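Local coordinates for occlusion-derived virus envelope protein E66 (Autographa californica nucleopolyhedrovirus, PDB 3VSN), which cleaves non-sulfated chondroitin as an envelope lyase essential for oral infectivity, and may digest the chondroitin sulfate barrier of the host midgut, at residues Ser321-Lys326 and Thr649-Phe654; Ala418-Asp423 and Lys600-Ser605; Asn589-Met594 and Ser605-Thr610. All blocks are in the same frame, centred on the assembly; numbering follows the deposited sequence. Where two conformers were deposited one is given.

Contact 1. Residues Ser321-Lys326 and Thr649-Phe654; sequences SADYSK and TFDLQF
Asp323, just beyond the end of strand 318-322, illustrates how a single carboxylate can hold an irregular loop, here the residues around Leu652. Its CB starts the contact 4.0 Å from Leu652 CB. From there CG turns beside the backbone N, opposite the carbonyl carbon (chi1 -63°), and the carboxylate is presented to the loop, where its two oxygens take different partners. OD2 offers its anti lone pair to the backbone N-H of Leu652 in a nearly straight bond, 2.8 Å from N to OD2. OD1 is met on its syn side by Gln653 NE2 at 3.0 Å; the donor stands 21° out of the carboxylate plane, and amide and carboxylate are turned 37° against each other. Asp651 brings a second acid close, its OD1 4.0 Å from Asp323 OD2. Water 2 donates to both of these oxygens, which would be expected to ease the repulsion.

Beside this polar group, Leu652 leans over one side of Tyr324. Its CD1 lies above the ring, 3.8 Å from the centroid, while CD2 reaches out by the hydroxyl, 3.4 Å from Tyr324 OH. The carbonyl oxygen of Phe650 lies at the ring's edge, and the hydroxyl itself is bonded to Ser648 O.

Strand 318-322 is an outermost strand of a four-stranded antiparallel sheet, and the loop runs into strand 654-658 of a seven-stranded one. Strands 414-421 and 600-605 close the junction, with Asp323 and Gln653 both resting on Ile419 and Met604, and Gln653 OE1 bonded to Ser602 OG.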
loop_
_atom_site.group_PDB
_atom_site.type_symbol
_atom_site.label_atom_id
_atom_site.label_comp_id
_atom_site.label_asym_id
_atom_site.label_seq_id
_atom_site.Cartn_x
_atom_site.Cartn_y
_atom_site.Cartn_z
ATOM N N SER A 321 -10.177 6.380 6.707
ATOM C CA SER A 321 -10.347 5.165 7.500
ATOM C C SER A 321 -11.105 4.064 6.770
ATOM O O SER A 321 -12.057 4.327 6.039
ATOM C CB SER A 321 -11.030 5.470 8.836
ATOM O OG SER A 321 -12.376 5.872 8.647
ATOM N N ALA A 322 -10.669 2.830 6.985
ATOM C CA ALA A 322 -11.391 1.663 6.512
ATOM C C ALA A 322 -11.828 0.908 7.760
ATOM O O ALA A 322 -11.028 0.205 8.381
ATOM C CB ALA A 322 -10.493 0.810 5.631
ATOM N N ASP A 323 -13.093 1.093 8.141
ATOM C CA ASP A 323 -13.584 0.684 9.462
ATOM C C ASP A 323 -13.779 -0.825 9.635
ATOM O O ASP A 323 -13.792 -1.325 10.762
ATOM C CB ASP A 323 -14.892 1.405 9.796
ATOM C CG ASP A 323 -14.732 2.918 9.904
ATOM O OD1 ASP A 323 -13.587 3.422 10.007
ATOM O OD2 ASP A 323 -15.773 3.604 9.886
ATOM N N TYR A 324 -13.957 -1.537 8.527
ATOM C CA TYR A 324 -14.115 -2.992 8.556
ATOM C C TYR A 324 -12.792 -3.726 8.340
ATOM O O TYR A 324 -12.505 -4.717 9.016
ATOM C CB TYR A 324 -15.100 -3.439 7.479
ATOM C CG TYR A 324 -16.554 -3.246 7.832
ATOM C CD1 TYR A 324 -17.215 -4.154 8.660
ATOM C CD2 TYR A 324 -17.279 -2.174 7.312
ATOM C CE1 TYR A 324 -18.555 -3.991 8.975
ATOM C CE2 TYR A 324 -18.620 -2.001 7.620
ATOM C CZ TYR A 324 -19.253 -2.911 8.450
ATOM O OH TYR A 324 -20.584 -2.745 8.756
ATOM N N SER A 325 -12.006 -3.244 7.380
ATOM C CA SER A 325 -10.734 -3.871 7.009
ATOM C C SER A 325 -9.605 -3.443 7.941
ATOM O O SER A 325 -8.555 -4.092 7.991
ATOM C CB SER A 325 -10.381 -3.527 5.562
ATOM O OG SER A 325 -11.391 -3.984 4.677
ATOM N N LYS A 326 -9.841 -2.346 8.669
ATOM C CA LYS A 326 -8.967 -1.842 9.748
ATOM C C LYS A 326 -7.687 -1.161 9.253
ATOM O O LYS A 326 -6.581 -1.657 9.471
ATOM C CB LYS A 326 -8.648 -2.925 10.805
ATOM C CG LYS A 326 -9.836 -3.776 11.262
ATOM C CD LYS A 326 -10.990 -2.938 11.798
ATOM C CE LYS A 326 -12.131 -3.818 12.283
ATOM N NZ LYS A 326 -13.261 -3.027 12.849
ATOM N N THR A 649 -23.219 0.110 6.158
ATOM C CA THR A 649 -22.706 -0.701 5.044
ATOM C C THR A 649 -21.197 -0.532 4.854
ATOM O O THR A 649 -20.476 -1.520 4.721
ATOM C CB THR A 649 -23.435 -0.397 3.711
ATOM O OG1 THR A 649 -24.846 -0.598 3.879
ATOM C CG2 THR A 649 -22.932 -1.315 2.587
ATOM N N PHE A 650 -20.736 0.718 4.864
ATOM C CA PHE A 650 -19.347 1.047 4.529
ATOM C C PHE A 650 -18.544 1.535 5.737
ATOM O O PHE A 650 -17.351 1.254 5.847
ATOM C CB PHE A 650 -19.295 2.119 3.423
ATOM C CG PHE A 650 -20.205 1.847 2.252
ATOM C CD1 PHE A 650 -19.803 1.005 1.216
ATOM C CD2 PHE A 650 -21.460 2.448 2.172
ATOM C CE1 PHE A 650 -20.638 0.758 0.133
ATOM C CE2 PHE A 650 -22.301 2.206 1.089
ATOM C CZ PHE A 650 -21.888 1.360 0.069
ATOM N N ASP A 651 -19.204 2.267 6.629
ATOM C CA ASP A 651 -18.537 2.978 7.724
ATOM C C ASP A 651 -19.214 2.688 9.059
ATOM O O ASP A 651 -20.426 2.497 9.107
ATOM C CB ASP A 651 -18.567 4.484 7.461
ATOM C CG ASP A 651 -17.837 4.879 6.187
ATOM O OD1 ASP A 651 -16.632 4.585 6.062
ATOM O OD2 ASP A 651 -18.468 5.509 5.312
ATOM N N LEU A 652 -18.432 2.676 10.139
ATOM C CA LEU A 652 -18.947 2.302 11.464
ATOM C C LEU A 652 -18.780 3.381 12.537
ATOM O O LEU A 652 -18.924 3.107 13.734
ATOM C CB LEU A 652 -18.303 0.993 11.933
ATOM C CG LEU A 652 -18.695 -0.278 11.172
ATOM C CD1 LEU A 652 -17.748 -1.421 11.509
ATOM C CD2 LEU A 652 -20.138 -0.665 11.472
ATOM N N GLN A 653 -18.501 4.608 12.107
ATOM C CA GLN A 653 -18.289 5.710 13.040
ATOM C C GLN A 653 -19.554 6.528 13.263
ATOM O O GLN A 653 -20.229 6.918 12.310
ATOM C CB GLN A 653 -17.151 6.615 12.561
ATOM C CG GLN A 653 -15.790 5.936 12.553
ATOM C CD GLN A 653 -14.693 6.809 11.973
ATOM O OE1 GLN A 653 -14.674 8.025 12.177
ATOM N NE2 GLN A 653 -13.765 6.186 11.250
ATOM N N PHE A 654 -19.868 6.775 14.532
ATOM C CA PHE A 654 -20.958 7.664 14.909
ATOM C C PHE A 654 -20.425 9.090 14.899
ATOM O O PHE A 654 -19.465 9.398 15.605
ATOM C CB PHE A 654 -21.474 7.324 16.315
ATOM C CG PHE A 654 -21.948 5.906 16.465
ATOM C CD1 PHE A 654 -21.049 4.882 16.752
ATOM C CD2 PHE A 654 -23.296 5.597 16.327
ATOM C CE1 PHE A 654 -21.484 3.573 16.881
ATOM C CE2 PHE A 654 -23.739 4.291 16.463
ATOM C CZ PHE A 654 -22.834 3.279 16.740
HETATM O O HOH W 1 -14.888 2.489 6.546
HETATM O O HOH W 2 -15.407 5.790 8.458
#

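Contact 2. Residues Ala418-Asp423 and Lys600-Ser605; sequences AIAKTD and KVSFMS
Strands 418-421 and 600-605 run antiparallel, 175° between their directions and 5.7 Å apart at closest approach, with Ala418 beside Ser605 and Ala420 beside Ser602, yet side chains rather than a backbone ladder join them. The side chains of Lys600, Ser602 and Met604 reach across to the backbone edge of the other strand.

With CG anti to the backbone N and the chain extended beyond it (chi1 -179°), Met604 carries its thioether to the edge of the partner strand, and SD accepts a straight but weak hydrogen bond from Ile419 N at 3.3 Å. Its CB meanwhile presses on Ile419 O at only 3.1 Å, a tight contact. At the far end Lys600, extended until a bend at its last torsion, brings NZ to 3.2 Å from Lys421 O, again a weak bond. Between them Ser602 CB rests 3.4 Å from the same Lys421 O. Its hydroxyl turns to Gln653 OE1, which also accepts from Lys421 N and so satisfies a further polar group of that edge.

Alanines face the partner strand where the two come close, which probably helps them approach: Ala420 CB lies 3.5 Å from Ser602 O, and Ala418 CB is equally near Met604 O. From the other side of strand 600-605, Phe603 packs on Ile617 of helix 614-623.

An outermost strand of one seven-stranded antiparallel sheet is thus set edge-on against the side-chain face of a strand from another, a junction of two sheets in keeping with the beta-sandwich part of this lyase, whose other part is an alpha/alpha toroid.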
loop_
_atom_site.group_PDB
_atom_site.type_symbol
_atom_site.label_atom_id
_atom_site.label_comp_id
_atom_site.label_asym_id
_atom_site.label_seq_id
_atom_site.Cartn_x
_atom_site.Cartn_y
_atom_site.Cartn_z
ATOM N N ALA A 418 -11.053 -0.447 16.596
ATOM C CA ALA A 418 -11.932 0.696 16.378
ATOM C C ALA A 418 -11.142 1.876 15.833
ATOM O O ALA A 418 -9.973 2.070 16.177
ATOM C CB ALA A 418 -12.648 1.083 17.663
ATOM N N ILE A 419 -11.793 2.658 14.977
ATOM C CA ILE A 419 -11.179 3.838 14.374
ATOM C C ILE A 419 -12.147 5.018 14.467
ATOM O O ILE A 419 -13.338 4.869 14.201
ATOM C CB ILE A 419 -10.783 3.594 12.897
ATOM C CG1 ILE A 419 -9.821 2.405 12.776
ATOM C CG2 ILE A 419 -10.139 4.843 12.297
ATOM C CD1 ILE A 419 -9.652 1.869 11.361
ATOM N N ALA A 420 -11.636 6.179 14.867
ATOM C CA ALA A 420 -12.421 7.410 14.856
ATOM C C ALA A 420 -11.574 8.515 14.260
ATOM O O ALA A 420 -10.398 8.644 14.595
ATOM C CB ALA A 420 -12.871 7.782 16.264
ATOM N N LYS A 421 -12.161 9.308 13.369
ATOM C CA LYS A 421 -11.415 10.393 12.739
ATOM C C LYS A 421 -12.229 11.672 12.600
ATOM O O LYS A 421 -13.463 11.644 12.520
ATOM C CB LYS A 421 -10.864 9.959 11.371
ATOM C CG LYS A 421 -11.938 9.736 10.311
ATOM C CD LYS A 421 -11.330 9.395 8.960
ATOM C CE LYS A 421 -12.373 9.442 7.853
ATOM N NZ LYS A 421 -13.384 8.355 7.988
ATOM N N THR A 422 -11.510 12.790 12.581
ATOM C CA THR A 422 -12.078 14.106 12.307
ATOM C C THR A 422 -11.301 14.740 11.145
ATOM O O THR A 422 -10.636 14.025 10.391
ATOM C CB THR A 422 -12.030 15.021 13.549
ATOM O OG1 THR A 422 -10.682 15.098 14.033
ATOM C CG2 THR A 422 -12.947 14.494 14.655
ATOM N N ASP A 423 -11.366 16.067 11.035
ATOM C CA ASP A 423 -10.754 16.811 9.927
ATOM C C ASP A 423 -9.264 16.531 9.751
ATOM O O ASP A 423 -8.810 16.201 8.655
ATOM C CB ASP A 423 -10.951 18.317 10.120
ATOM C CG ASP A 423 -12.290 18.801 9.617
ATOM O OD1 ASP A 423 -13.108 17.965 9.185
ATOM O OD2 ASP A 423 -12.523 20.028 9.658
ATOM N N LYS A 600 -16.905 18.859 15.865
ATOM C CA LYS A 600 -17.183 17.516 15.362
ATOM C C LYS A 600 -16.618 16.465 16.307
ATOM O O LYS A 600 -15.511 16.621 16.815
ATOM C CB LYS A 600 -16.583 17.354 13.964
ATOM C CG LYS A 600 -16.896 16.037 13.276
ATOM C CD LYS A 600 -16.143 15.938 11.958
ATOM C CE LYS A 600 -16.512 14.674 11.195
ATOM N NZ LYS A 600 -16.016 13.453 11.893
ATOM N N VAL A 601 -17.389 15.407 16.554
ATOM C CA VAL A 601 -16.926 14.277 17.357
ATOM C C VAL A 601 -17.252 12.975 16.629
ATOM O O VAL A 601 -18.352 12.823 16.086
ATOM C CB VAL A 601 -17.573 14.248 18.763
ATOM C CG1 VAL A 601 -17.050 13.071 19.569
ATOM C CG2 VAL A 601 -17.296 15.533 19.521
ATOM N N SER A 602 -16.296 12.049 16.621
ATOM C CA SER A 602 -16.508 10.716 16.062
ATOM C C SER A 602 -16.254 9.633 17.116
ATOM O O SER A 602 -15.286 9.725 17.875
ATOM C CB SER A 602 -15.594 10.502 14.852
ATOM O OG SER A 602 -15.611 9.146 14.442
ATOM N N PHE A 603 -17.131 8.625 17.156
ATOM C CA PHE A 603 -16.994 7.453 18.033
ATOM C C PHE A 603 -17.015 6.185 17.199
ATOM O O PHE A 603 -17.709 6.128 16.184
ATOM C CB PHE A 603 -18.202 7.309 18.960
ATOM C CG PHE A 603 -18.289 8.326 20.055
ATOM C CD1 PHE A 603 -18.937 9.537 19.841
ATOM C CD2 PHE A 603 -17.800 8.039 21.329
ATOM C CE1 PHE A 603 -19.060 10.464 20.865
ATOM C CE2 PHE A 603 -17.922 8.965 22.362
ATOM C CZ PHE A 603 -18.549 10.179 22.123
ATOM N N MET A 604 -16.309 5.153 17.657
ATOM C CA MET A 604 -16.485 3.803 17.122
ATOM C C MET A 604 -16.172 2.756 18.187
ATOM O O MET A 604 -15.309 2.971 19.037
ATOM C CB MET A 604 -15.614 3.567 15.883
ATOM C CG MET A 604 -15.786 2.181 15.277
ATOM S SD MET A 604 -14.812 1.864 13.800
ATOM C CE MET A 604 -15.003 0.085 13.664
ATOM N N SER A 605 -16.886 1.633 18.131
ATOM C CA SER A 605 -16.644 0.505 19.023
ATOM C C SER A 605 -15.807 -0.569 18.327
ATOM O O SER A 605 -16.048 -0.887 17.163
ATOM C CB SER A 605 -17.972 -0.100 19.480
ATOM O OG SER A 605 -17.761 -1.362 20.082
#

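Contact 3. Residues Asn589-Met594 and Ser605-Thr610; sequences NYPWVM and SANEDT
Trp592 and Ser605 form an antiparallel, non-hydrogen-bonded pair whose side chains share one face of the sheet, and three kinds of interaction extend from this pair into the turns beyond it.

Backbone bonds come first. The N-H of Ala606 is given to Pro591 O at 2.8 Å with the donor tilted 28° from the carbonyl plane, and the same oxygen receives a CA-H...O contact from Ser605 CA at 3.5 Å. One carbonyl therefore grips two successive residues at the point where the strand gives way to a turn.

CH-pi and apolar contacts follow. Ser605 CB sits over the six-membered ring of Trp592, 3.5 Å from its centroid and 8° off the normal, a CH-pi contact made by the serine methylene; Trp592 also packs on Val616 of helix 614-623. CG of the indole stands beside its backbone N (chi1 -68°), which lets the ring extend across the neighbouring strand. Ala606 CB meets Tyr590 CE2 at 3.6 Å.

Polar side chains complete the set. Water 3 stands 2.6 Å from Tyr590 OH, in the plane of the ring, and donates to Asn607 OD1, thereby tying the two turns together. The amide of Asn607 also has the ring of Pro591 packed against it, CB 3.6 Å from ND2. Ser605 OG accepts the backbone N-H of Asn607 at 3.0 Å and closes an ST turn.

Two tight turns thus lie side by side at one end of the hairpin of strands 592-597 and 600-605: a type I turn from Ser605 to Glu608, and the Asn589-Trp592 reversal, whose cis peptide before Pro591 and backbone angles are those of a type VIa turn linking adjacent antiparallel strands.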
loop_
_atom_site.group_PDB
_atom_site.type_symbol
_atom_site.label_atom_id
_atom_site.label_comp_id
_atom_site.label_asym_id
_atom_site.label_seq_id
_atom_site.Cartn_x
_atom_site.Cartn_y
_atom_site.Cartn_z
ATOM N N ASN A 589 -11.124 4.256 25.386
ATOM C CA ASN A 589 -11.758 3.594 26.527
ATOM C C ASN A 589 -12.343 2.279 26.059
ATOM O O ASN A 589 -13.552 2.150 25.872
ATOM C CB ASN A 589 -12.832 4.475 27.177
ATOM C CG ASN A 589 -13.329 3.912 28.504
ATOM O OD1 ASN A 589 -12.591 3.225 29.217
ATOM N ND2 ASN A 589 -14.582 4.199 28.840
ATOM N N TYR A 590 -11.458 1.308 25.852
ATOM C CA TYR A 590 -11.832 0.043 25.235
ATOM C C TYR A 590 -13.184 -0.479 25.740
ATOM O O TYR A 590 -13.372 -0.609 26.951
ATOM C CB TYR A 590 -10.740 -1.016 25.426
ATOM C CG TYR A 590 -10.980 -2.163 24.494
ATOM C CD1 TYR A 590 -11.781 -3.236 24.876
ATOM C CD2 TYR A 590 -10.480 -2.136 23.198
ATOM C CE1 TYR A 590 -12.047 -4.274 24.001
ATOM C CE2 TYR A 590 -10.738 -3.166 22.316
ATOM C CZ TYR A 590 -11.518 -4.231 22.724
ATOM O OH TYR A 590 -11.774 -5.250 21.849
ATOM N N PRO A 591 -14.113 -0.819 24.820
ATOM C CA PRO A 591 -13.974 -0.955 23.362
ATOM C C PRO A 591 -14.152 0.321 22.528
ATOM O O PRO A 591 -14.015 0.273 21.299
ATOM C CB PRO A 591 -15.082 -1.955 23.016
ATOM C CG PRO A 591 -16.157 -1.646 24.002
ATOM C CD PRO A 591 -15.454 -1.245 25.276
ATOM N N TRP A 592 -14.452 1.437 23.186
ATOM C CA TRP A 592 -14.751 2.686 22.488
ATOM C C TRP A 592 -13.538 3.531 22.221
ATOM O O TRP A 592 -12.600 3.563 23.016
ATOM C CB TRP A 592 -15.799 3.480 23.262
ATOM C CG TRP A 592 -17.138 2.791 23.234
ATOM C CD1 TRP A 592 -17.698 1.969 24.211
ATOM C CD2 TRP A 592 -18.114 2.807 22.142
ATOM N NE1 TRP A 592 -18.924 1.501 23.812
ATOM C CE2 TRP A 592 -19.236 1.970 22.580
ATOM C CE3 TRP A 592 -18.177 3.422 20.896
ATOM C CZ2 TRP A 592 -20.357 1.768 21.785
ATOM C CZ3 TRP A 592 -19.310 3.209 20.102
ATOM C CH2 TRP A 592 -20.375 2.404 20.538
ATOM N N VAL A 593 -13.551 4.209 21.078
ATOM C CA VAL A 593 -12.557 5.233 20.771
ATOM C C VAL A 593 -13.301 6.476 20.281
ATOM O O VAL A 593 -14.348 6.362 19.632
ATOM C CB VAL A 593 -11.495 4.740 19.747
ATOM C CG1 VAL A 593 -12.092 4.560 18.354
ATOM C CG2 VAL A 593 -10.301 5.688 19.695
ATOM N N MET A 594 -12.769 7.651 20.608
ATOM C CA MET A 594 -13.414 8.918 20.272
ATOM C C MET A 594 -12.375 9.975 19.935
ATOM O O MET A 594 -11.313 10.027 20.562
ATOM C CB MET A 594 -14.267 9.412 21.451
ATOM C CG MET A 594 -15.027 10.707 21.180
ATOM S SD MET A 594 -15.377 11.671 22.670
ATOM C CE MET A 594 -13.810 12.505 22.872
ATOM N N SER A 605 -16.886 1.633 18.131
ATOM C CA SER A 605 -16.644 0.505 19.023
ATOM C C SER A 605 -15.807 -0.569 18.327
ATOM O O SER A 605 -16.048 -0.887 17.163
ATOM C CB SER A 605 -17.972 -0.100 19.480
ATOM O OG SER A 605 -17.761 -1.362 20.082
ATOM N N ALA A 606 -14.837 -1.134 19.045
ATOM C CA ALA A 606 -14.014 -2.218 18.501
ATOM C C ALA A 606 -14.830 -3.499 18.320
ATOM O O ALA A 606 -14.399 -4.418 17.621
ATOM C CB ALA A 606 -12.794 -2.469 19.382
ATOM N N ASN A 607 -16.003 -3.548 18.956
ATOM C CA ASN A 607 -16.965 -4.630 18.745
ATOM C C ASN A 607 -17.852 -4.397 17.519
ATOM O O ASN A 607 -18.674 -5.245 17.173
ATOM C CB ASN A 607 -17.818 -4.840 20.003
ATOM C CG ASN A 607 -16.996 -5.312 21.183
ATOM O OD1 ASN A 607 -16.123 -6.169 21.038
ATOM N ND2 ASN A 607 -17.253 -4.744 22.352
ATOM N N GLU A 608 -17.669 -3.240 16.879
ATOM C CA GLU A 608 -18.397 -2.849 15.661
ATOM C C GLU A 608 -19.903 -2.672 15.889
ATOM O O GLU A 608 -20.718 -2.875 14.983
ATOM C CB GLU A 608 -18.086 -3.811 14.498
ATOM C CG GLU A 608 -16.594 -3.893 14.174
ATOM C CD GLU A 608 -16.237 -4.996 13.190
ATOM O OE1 GLU A 608 -16.925 -6.037 13.162
ATOM O OE2 GLU A 608 -15.246 -4.830 12.449
ATOM N N ASP A 609 -20.257 -2.275 17.110
ATOM C CA ASP A 609 -21.639 -1.960 17.461
ATOM C C ASP A 609 -22.199 -0.895 16.522
ATOM O O ASP A 609 -21.526 0.096 16.220
ATOM C CB ASP A 609 -21.724 -1.457 18.905
ATOM C CG ASP A 609 -21.434 -2.544 19.932
ATOM O OD1 ASP A 609 -21.054 -3.671 19.550
ATOM O OD2 ASP A 609 -21.588 -2.269 21.137
ATOM N N THR A 610 -23.425 -1.105 16.056
ATOM C CA THR A 610 -24.091 -0.128 15.192
ATOM C C THR A 610 -25.002 0.792 16.008
ATOM O O THR A 610 -25.650 1.685 15.462
ATOM C CB THR A 610 -24.885 -0.810 14.061
ATOM O OG1 THR A 610 -25.838 -1.713 14.632
ATOM C CG2 THR A 610 -23.940 -1.584 13.139
HETATM O O HOH W 3 -13.774 -6.857 22.489
#

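The three contacts form one cluster, with contact 2 about 10 Å from each of the others and contacts 1 and 3 about 12 Å apart, centre to centre. Strand 600-605 is the common element: Met604 CE packs 3.4 Å from Asp323 O of contact 1, while Met604 O lies 3.0 Å from Val593 N of contact 3, a probable hydrogen bond between neighbouring strands. Contacts 1 and 2 also meet through Ser321 OG and Lys421 NZ, 2.8 Å apart and probably hydrogen-bonded. Contacts 1 and 3 are joined by a salt bridge, Lys326 NZ to Glu608 OE2 at 2.7 Å. All of this lies away from the catalytic residues Asn191, His246 and Tyr254, which is consistent with a structural role, joining three beta sheets.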